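PDB 3T6G: SH2 domain-containing protein 3C, which acts as an adapter in integrin-mediated adhesion and cell migration, using a closed Cdc25-homology domain, unable to carry out canonical nucleotide exchange, to engage BCAR1. Local coordinates for residues A[21-26]-A[272-276]; A[201-207]-A[255-260]. The protein carries 2 engineered substitutions. All coordinates share one frame; numbering follows the deposited sequence.

Contact 1: A[21-26]-A[272-276]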
ATOM      1  N   PHE A  21      11.103   0.934 -21.681  1.00 87.09           N
ATOM      2  CA  PHE A  21      12.221   0.344 -20.957  1.00 76.67           C
ATOM      3  C   PHE A  21      13.172  -0.365 -21.927  1.00 82.18           C
ATOM      4  O   PHE A  21      12.736  -1.100 -22.815  1.00 86.39           O
ATOM      5  CB  PHE A  21      11.691  -0.614 -19.882  1.00 73.64           C
ATOM      6  CG  PHE A  21      12.771  -1.354 -19.128  1.00 75.63           C
ATOM      7  CD1 PHE A  21      13.301  -0.836 -17.962  1.00 74.95           C
ATOM      8  CD2 PHE A  21      13.246  -2.572 -19.583  1.00 79.33           C
ATOM      9  CE1 PHE A  21      14.293  -1.509 -17.268  1.00 77.60           C
ATOM     10  CE2 PHE A  21      14.237  -3.254 -18.890  1.00 84.82           C
ATOM     11  CZ  PHE A  21      14.758  -2.719 -17.729  1.00 80.90           C
ATOM     12  N   GLN A  22      14.468  -0.109 -21.770  1.00 79.09           N
ATOM     13  CA  GLN A  22      15.493  -0.692 -22.624  1.00 74.74           C
ATOM     14  C   GLN A  22      16.609  -1.174 -21.711  1.00 77.64           C
ATOM     15  O   GLN A  22      16.824  -0.578 -20.655  1.00 82.80           O
ATOM     16  CB  GLN A  22      16.046   0.359 -23.588  1.00 87.29           C
ATOM     17  CG  GLN A  22      15.036   0.974 -24.571  1.00 91.55           C
ATOM     18  CD  GLN A  22      15.616   2.164 -25.354  1.00 90.40           C
ATOM     19  OE1 GLN A  22      15.845   3.241 -24.786  1.00 94.61           O
ATOM     20  NE2 GLN A  22      15.849   1.972 -26.654  1.00 79.86           N
ATOM     21  N   SER A  23      17.304  -2.244 -22.111  1.00 77.75           N
ATOM     22  CA  SER A  23      18.415  -2.820 -21.341  1.00 73.52           C
ATOM     23  C   SER A  23      19.092  -3.934 -22.129  1.00 81.39           C
ATOM     24  O   SER A  23      18.664  -4.255 -23.236  1.00 87.32           O
ATOM     25  CB  SER A  23      17.914  -3.397 -20.017  1.00 78.99           C
ATOM     26  OG  SER A  23      18.962  -4.054 -19.321  1.00 85.26           O
ATOM     27  N   LEU A  24      20.145  -4.528 -21.562  1.00 87.47           N
ATOM     28  CA  LEU A  24      20.812  -5.680 -22.186  1.00 89.54           C
ATOM     29  C   LEU A  24      20.004  -6.953 -21.961  1.00 93.79           C
ATOM     30  O   LEU A  24      20.011  -7.863 -22.790  1.00100.56           O
ATOM     31  CB  LEU A  24      22.222  -5.883 -21.629  1.00 75.97           C
ATOM     32  CG  LEU A  24      23.378  -5.059 -22.184  1.00 83.28           C
ATOM     33  CD1 LEU A  24      24.619  -5.366 -21.368  1.00 89.07           C
ATOM     34  CD2 LEU A  24      23.652  -5.342 -23.672  1.00 80.16           C
ATOM     35  N   LEU A  25      19.320  -7.005 -20.821  1.00 87.97           N
ATOM     36  CA  LEU A  25      18.414  -8.095 -20.488  1.00 78.69           C
ATOM     37  C   LEU A  25      17.152  -8.035 -21.334  1.00 85.93           C
ATOM     38  O   LEU A  25      16.731  -9.037 -21.898  1.00 91.55           O
ATOM     39  CB  LEU A  25      18.022  -7.995 -19.024  1.00 73.04           C
ATOM     40  CG  LEU A  25      18.930  -8.689 -18.009  1.00 76.74           C
ATOM     41  CD1 LEU A  25      20.326  -8.873 -18.556  1.00 76.41           C
ATOM     42  CD2 LEU A  25      18.928  -7.960 -16.653  1.00 69.40           C
ATOM     43  N   ILE A  26      16.541  -6.857 -21.420  1.00 86.27           N
ATOM     44  CA  ILE A  26      15.307  -6.728 -22.185  1.00 85.67           C
ATOM     45  C   ILE A  26      15.464  -5.985 -23.512  1.00 84.98           C
ATOM     46  O   ILE A  26      15.466  -4.755 -23.532  1.00 87.10           O
ATOM     47  CB  ILE A  26      14.201  -6.072 -21.348  1.00 83.35           C
ATOM     48  CG1 ILE A  26      13.358  -7.158 -20.697  1.00 65.83           C
ATOM     49  CG2 ILE A  26      13.329  -5.163 -22.210  1.00 90.61           C
ATOM     50  CD1 ILE A  26      13.828  -7.501 -19.324  1.00 66.21           C
ATOM     51  N   GLU A 272      22.517  -5.541 -12.319  1.00 67.87           N
ATOM     52  CA  GLU A 272      21.599  -6.521 -12.913  1.00 66.72           C
ATOM     53  C   GLU A 272      20.525  -6.926 -11.928  1.00 66.79           C
ATOM     54  O   GLU A 272      19.374  -7.172 -12.287  1.00 70.93           O
ATOM     55  CB  GLU A 272      22.349  -7.762 -13.378  1.00 67.66           C
ATOM     56  CG  GLU A 272      23.554  -7.480 -14.259  1.00 74.20           C
ATOM     57  CD  GLU A 272      24.043  -8.730 -14.967  1.00 82.61           C
ATOM     58  OE1 GLU A 272      24.617  -9.613 -14.290  1.00 82.33           O
ATOM     59  OE2 GLU A 272      23.835  -8.836 -16.197  1.00 86.23           O
ATOM     60  N   LEU A 273      20.922  -6.987 -10.671  1.00 69.08           N
ATOM     61  CA  LEU A 273      20.020  -7.357  -9.611  1.00 66.53           C
ATOM     62  C   LEU A 273      18.982  -6.268  -9.451  1.00 68.70           C
ATOM     63  O   LEU A 273      17.793  -6.571  -9.315  1.00 67.05           O
ATOM     64  CB  LEU A 273      20.797  -7.553  -8.317  1.00 74.99           C
ATOM     65  CG  LEU A 273      20.776  -8.934  -7.682  1.00 70.39           C
ATOM     66  CD1 LEU A 273      21.293  -8.808  -6.264  1.00 76.58           C
ATOM     67  CD2 LEU A 273      19.359  -9.484  -7.665  1.00 67.44           C
ATOM     68  N   LEU A 274      19.415  -5.003  -9.480  1.00 70.04           N
ATOM     69  CA  LEU A 274      18.457  -3.886  -9.425  1.00 58.49           C
ATOM     70  C   LEU A 274      17.506  -4.011 -10.597  1.00 57.04           C
ATOM     71  O   LEU A 274      16.288  -3.916 -10.418  1.00 58.31           O
ATOM     72  CB  LEU A 274      19.129  -2.506  -9.425  1.00 57.08           C
ATOM     73  CG  LEU A 274      19.912  -2.156  -8.157  1.00 56.32           C
ATOM     74  CD1 LEU A 274      20.482  -0.757  -8.184  1.00 63.67           C
ATOM     75  CD2 LEU A 274      19.037  -2.306  -6.967  1.00 51.08           C
ATOM     76  N   GLU A 275      18.028  -4.276 -11.795  1.00 43.88           N
ATOM     77  CA  GLU A 275      17.094  -4.440 -12.913  1.00 48.43           C
ATOM     78  C   GLU A 275      15.982  -5.451 -12.593  1.00 61.68           C
ATOM     79  O   GLU A 275      14.790  -5.178 -12.848  1.00 59.80           O
ATOM     80  CB  GLU A 275      17.813  -4.846 -14.178  1.00 54.81           C
ATOM     81  CG  GLU A 275      16.935  -4.818 -15.402  1.00 61.66           C
ATOM     82  CD  GLU A 275      17.746  -4.584 -16.668  1.00 71.95           C
ATOM     83  OE1 GLU A 275      18.927  -4.175 -16.548  1.00 73.82           O
ATOM     84  OE2 GLU A 275      17.213  -4.814 -17.781  1.00 76.71           O
ATOM     85  N   VAL A 276      16.377  -6.597 -12.010  1.00 56.56           N
ATOM     86  CA  VAL A 276      15.474  -7.734 -11.765  1.00 50.08           C
ATOM     87  C   VAL A 276      14.320  -7.330 -10.857  1.00 56.98           C
ATOM     88  O   VAL A 276      13.188  -7.769 -11.022  1.00 52.66           O
ATOM     89  CB  VAL A 276      16.253  -8.938 -11.148  1.00 59.02           C
ATOM     90  CG1 VAL A 276      15.310  -9.994 -10.681  1.00 52.98           C
ATOM     91  CG2 VAL A 276      17.259  -9.532 -12.170  1.00 46.36           C
TER
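Ser23 OG sits in front of the Glu275 carboxylate, within bonding distance of both its oxygens: 2.8 Å from Ser23 OG to Glu275 OE1, and a very short 2.5 Å to Glu275 OE2, a value left doubtful because OE2 is crowded by its neighbours. The hydroxyl has one proton to give, and which oxygen takes it is not settled. From its own side the serine also accepts a weak ST-turn bond, 3.3 Å from Leu25 N to Ser23 OG. A small residue with a hydroxyl suits this loop, since it can accept from the backbone and donate to the acid together. Glutamate suits the helix: with CG anti to the backbone N (chi1 -171°), the extended chain carries the carboxylate to the loop. Phe21 meets that group with its ring edge, the two planes 76° apart, an approach that would probably set the positive ring rim toward the negative charge; Phe21 CZ also lies 3.8 Å from Glu275 CG. Leu25 and Glu275 run antiparallel alongside each other, Leu25 CD2 3.6 Å from Glu275 CD, giving apolar cover to the carboxylate. Phe281 of helix 279-287 touches Glu275 as well. The arrangement is a surface contact in the helical Cdc25-homology (Ras-GEF) fold, where a loop preceding helix 35-46 docks on helix 271-276.

Contact 2: A[201-207]-A[255-260]; sequences LSNTTFP and LYHTNA
Tyr256 lies at the tight centre of this contact, with Pro207 laid over one ring face: Pro207 CD is 4.2 Å from the centroid of the Tyr256 ring and only 4° off its normal, a CH-pi contact that the compact CH2 groups of a proline ring suit well. Thr204 runs alongside the tyrosine, its CG2 3.6 Å from Tyr256 CE1. The methyl reaches the ring because it stands anti to the threonine's backbone N, while OG1 is turned to its bond with Pro200 O. Asn259 belongs to the same tight part: its ND2 donates to Thr204 O, the 2.5 Å between them being so short that its exact value is doubtful, and the bond is fairly straight at 159°. Tyr256, a phosphotyrosine site by similarity, is unmodified and buried here. The pairing sets helix 253-263 of the Ras-GEF domain against the loop between helices 175-193 and 210-215. Toward solvent the contact is looser. A weak bond runs 3.4 Å from Asn259 ND2 to Leu201 O, which also accepts Thr204 N in the 3-10 turn. Leu201 crosses the phenol at about a right angle, and its CG meets Leu255 CD2 at this margin, where Ser202, exposed, has its CB directed away from the helix.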
ATOM      1  N   LEU A 201       9.306   1.419  15.098  1.00106.57           N
ATOM      2  CA  LEU A 201       9.518   2.517  14.178  1.00100.00           C
ATOM      3  C   LEU A 201      11.023   2.744  13.959  1.00 97.35           C
ATOM      4  O   LEU A 201      11.451   3.137  12.873  1.00 90.54           O
ATOM      5  CB  LEU A 201       8.843   3.760  14.765  1.00 99.40           C
ATOM      6  CG  LEU A 201       8.523   5.028  13.977  1.00 87.77           C
ATOM      7  CD1 LEU A 201       7.448   4.798  12.929  1.00 76.92           C
ATOM      8  CD2 LEU A 201       8.076   6.069  14.980  1.00 90.23           C
ATOM      9  N   SER A 202      11.826   2.467  14.984  1.00 95.47           N
ATOM     10  CA  SER A 202      13.261   2.742  14.920  1.00 96.84           C
ATOM     11  C   SER A 202      14.050   1.858  13.941  1.00 96.12           C
ATOM     12  O   SER A 202      15.163   2.210  13.549  1.00101.55           O
ATOM     13  CB  SER A 202      13.886   2.652  16.308  1.00100.12           C
ATOM     14  OG  SER A 202      14.101   1.304  16.672  1.00106.87           O
ATOM     15  N   ASN A 203      13.491   0.716  13.555  1.00 88.83           N
ATOM     16  CA  ASN A 203      14.130  -0.118  12.538  1.00 87.64           C
ATOM     17  C   ASN A 203      13.405  -0.044  11.219  1.00 79.20           C
ATOM     18  O   ASN A 203      13.807  -0.684  10.248  1.00 92.89           O
ATOM     19  CB  ASN A 203      14.241  -1.587  12.982  1.00100.54           C
ATOM     20  CG  ASN A 203      15.081  -2.441  12.015  1.00 97.95           C
ATOM     21  OD1 ASN A 203      16.306  -2.331  11.980  1.00 90.59           O
ATOM     22  ND2 ASN A 203      14.416  -3.294  11.237  1.00 94.50           N
ATOM     23  N   THR A 204      12.348   0.759  11.168  1.00 66.53           N
ATOM     24  CA  THR A 204      11.498   0.796   9.984  1.00 57.30           C
ATOM     25  C   THR A 204      12.020   1.705   8.885  1.00 60.07           C
ATOM     26  O   THR A 204      12.593   2.773   9.131  1.00 61.38           O
ATOM     27  CB  THR A 204      10.064   1.202  10.336  1.00 60.11           C
ATOM     28  OG1 THR A 204       9.602   0.386  11.419  1.00 83.88           O
ATOM     29  CG2 THR A 204       9.154   1.007   9.150  1.00 48.33           C
ATOM     30  N   THR A 205      11.716   1.297   7.665  1.00 53.37           N
ATOM     31  CA  THR A 205      12.379   1.769   6.485  1.00 43.78           C
ATOM     32  C   THR A 205      11.307   1.888   5.440  1.00 54.31           C
ATOM     33  O   THR A 205      11.401   2.679   4.508  1.00 69.00           O
ATOM     34  CB  THR A 205      13.406   0.675   6.068  1.00 63.20           C
ATOM     35  OG1 THR A 205      14.751   1.189   6.110  1.00 61.27           O
ATOM     36  CG2 THR A 205      13.075   0.090   4.715  1.00 43.65           C
ATOM     37  N   PHE A 206      10.269   1.084   5.601  1.00 51.66           N
ATOM     38  CA  PHE A 206       9.121   1.134   4.719  1.00 49.36           C
ATOM     39  C   PHE A 206       7.939   0.485   5.427  1.00 65.35           C
ATOM     40  O   PHE A 206       7.816  -0.731   5.439  1.00 73.01           O
ATOM     41  CB  PHE A 206       9.434   0.403   3.434  1.00 41.56           C
ATOM     42  CG  PHE A 206       8.461   0.671   2.342  1.00 42.44           C
ATOM     43  CD1 PHE A 206       8.850   0.578   1.025  1.00 44.07           C
ATOM     44  CD2 PHE A 206       7.168   1.042   2.632  1.00 48.43           C
ATOM     45  CE1 PHE A 206       7.970   0.833   0.013  1.00 44.92           C
ATOM     46  CE2 PHE A 206       6.273   1.288   1.621  1.00 47.66           C
ATOM     47  CZ  PHE A 206       6.670   1.175   0.313  1.00 43.74           C
ATOM     48  N   PRO A 207       7.049   1.308   5.998  1.00 69.73           N
ATOM     49  CA  PRO A 207       5.996   0.874   6.916  1.00 52.10           C
ATOM     50  C   PRO A 207       4.936   0.093   6.167  1.00 50.16           C
ATOM     51  O   PRO A 207       4.945   0.043   4.922  1.00 43.43           O
ATOM     52  CB  PRO A 207       5.393   2.192   7.368  1.00 60.86           C
ATOM     53  CG  PRO A 207       5.470   3.028   6.112  1.00 66.79           C
ATOM     54  CD  PRO A 207       6.806   2.676   5.505  1.00 70.54           C
ATOM     55  N   LEU A 255      11.704   9.964   9.013  1.00 68.99           N
ATOM     56  CA  LEU A 255      12.339   8.921   9.801  1.00 66.08           C
ATOM     57  C   LEU A 255      12.638   7.714   8.917  1.00 68.90           C
ATOM     58  O   LEU A 255      13.711   7.121   9.000  1.00 77.32           O
ATOM     59  CB  LEU A 255      11.477   8.510  10.996  1.00 66.43           C
ATOM     60  CG  LEU A 255      12.092   7.353  11.804  1.00 69.98           C
ATOM     61  CD1 LEU A 255      13.259   7.869  12.623  1.00 72.68           C
ATOM     62  CD2 LEU A 255      11.077   6.665  12.709  1.00 67.86           C
ATOM     63  N   TYR A 256      11.692   7.354   8.064  1.00 57.64           N
ATOM     64  CA  TYR A 256      11.903   6.221   7.186  1.00 56.12           C
ATOM     65  C   TYR A 256      13.044   6.503   6.198  1.00 62.61           C
ATOM     66  O   TYR A 256      13.852   5.613   5.903  1.00 69.74           O
ATOM     67  CB  TYR A 256      10.609   5.841   6.458  1.00 50.32           C
ATOM     68  CG  TYR A 256       9.444   5.654   7.397  1.00 63.68           C
ATOM     69  CD1 TYR A 256       9.517   4.730   8.426  1.00 65.88           C
ATOM     70  CD2 TYR A 256       8.272   6.407   7.264  1.00 63.51           C
ATOM     71  CE1 TYR A 256       8.475   4.544   9.291  1.00 71.62           C
ATOM     72  CE2 TYR A 256       7.209   6.222   8.138  1.00 66.07           C
ATOM     73  CZ  TYR A 256       7.318   5.287   9.147  1.00 71.79           C
ATOM     74  OH  TYR A 256       6.291   5.084  10.034  1.00 71.91           O
ATOM     75  N   HIS A 257      13.105   7.735   5.697  1.00 51.86           N
ATOM     76  CA  HIS A 257      14.154   8.125   4.765  1.00 56.53           C
ATOM     77  C   HIS A 257      15.517   7.969   5.439  1.00 62.81           C
ATOM     78  O   HIS A 257      16.408   7.284   4.914  1.00 63.23           O
ATOM     79  CB  HIS A 257      13.955   9.564   4.309  1.00 57.60           C
ATOM     80  CG  HIS A 257      15.198  10.205   3.770  1.00 58.17           C
ATOM     81  ND1 HIS A 257      15.679   9.956   2.499  1.00 52.42           N
ATOM     82  CD2 HIS A 257      16.050  11.097   4.331  1.00 47.38           C
ATOM     83  CE1 HIS A 257      16.780  10.667   2.302  1.00 50.49           C
ATOM     84  NE2 HIS A 257      17.029  11.361   3.398  1.00 59.21           N
ATOM     85  N   THR A 258      15.656   8.597   6.608  1.00 60.59           N
ATOM     86  CA  THR A 258      16.843   8.456   7.440  1.00 62.36           C
ATOM     87  C   THR A 258      17.258   6.998   7.620  1.00 68.17           C
ATOM     88  O   THR A 258      18.329   6.601   7.180  1.00 70.89           O
ATOM     89  CB  THR A 258      16.628   9.025   8.839  1.00 63.45           C
ATOM     90  OG1 THR A 258      16.588  10.453   8.779  1.00 62.88           O
ATOM     91  CG2 THR A 258      17.770   8.588   9.747  1.00 73.17           C
ATOM     92  N   ASN A 259      16.409   6.215   8.282  1.00 65.05           N
ATOM     93  CA  ASN A 259      16.677   4.800   8.487  1.00 60.45           C
ATOM     94  C   ASN A 259      17.176   4.143   7.227  1.00 60.69           C
ATOM     95  O   ASN A 259      18.205   3.477   7.228  1.00 74.25           O
ATOM     96  CB  ASN A 259      15.431   4.074   8.956  1.00 58.55           C
ATOM     97  CG  ASN A 259      15.074   4.424  10.366  1.00 62.83           C
ATOM     98  OD1 ASN A 259      15.916   4.923  11.124  1.00 65.41           O
ATOM     99  ND2 ASN A 259      13.828   4.160  10.745  1.00 54.53           N
ATOM    100  N   ALA A 260      16.434   4.330   6.147  1.00 53.11           N
ATOM    101  CA  ALA A 260      16.762   3.707   4.875  1.00 48.75           C
ATOM    102  C   ALA A 260      18.145   4.158   4.374  1.00 63.60           C
ATOM    103  O   ALA A 260      18.888   3.375   3.797  1.00 64.54           O
ATOM    104  CB  ALA A 260      15.689   4.051   3.860  1.00 48.79           C
TER

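Along the chain the order is 21-26, 201-207, 255-260, 272-276, so contact 1 joins the two outer segments and contact 2 the two inner ones. Their centres are 27 Å apart and their nearest atoms about 12 Å, without touching. Two successive helices, 253-263 and 271-276, carry one half of each contact and meet loops that lie earlier in the chain, far back for contact 1 and some 48 residues back for contact 2. Helix 50-64 borders both: Leu53 touches Leu273 beside contact 1, and Thr58 touches Thr205 beside contact 2. In this all-helical Cdc25-homology domain, the later helices are thus tied back to the N-terminal and middle loops at two separate places, within the closed form that interaction with BCAR1 requires.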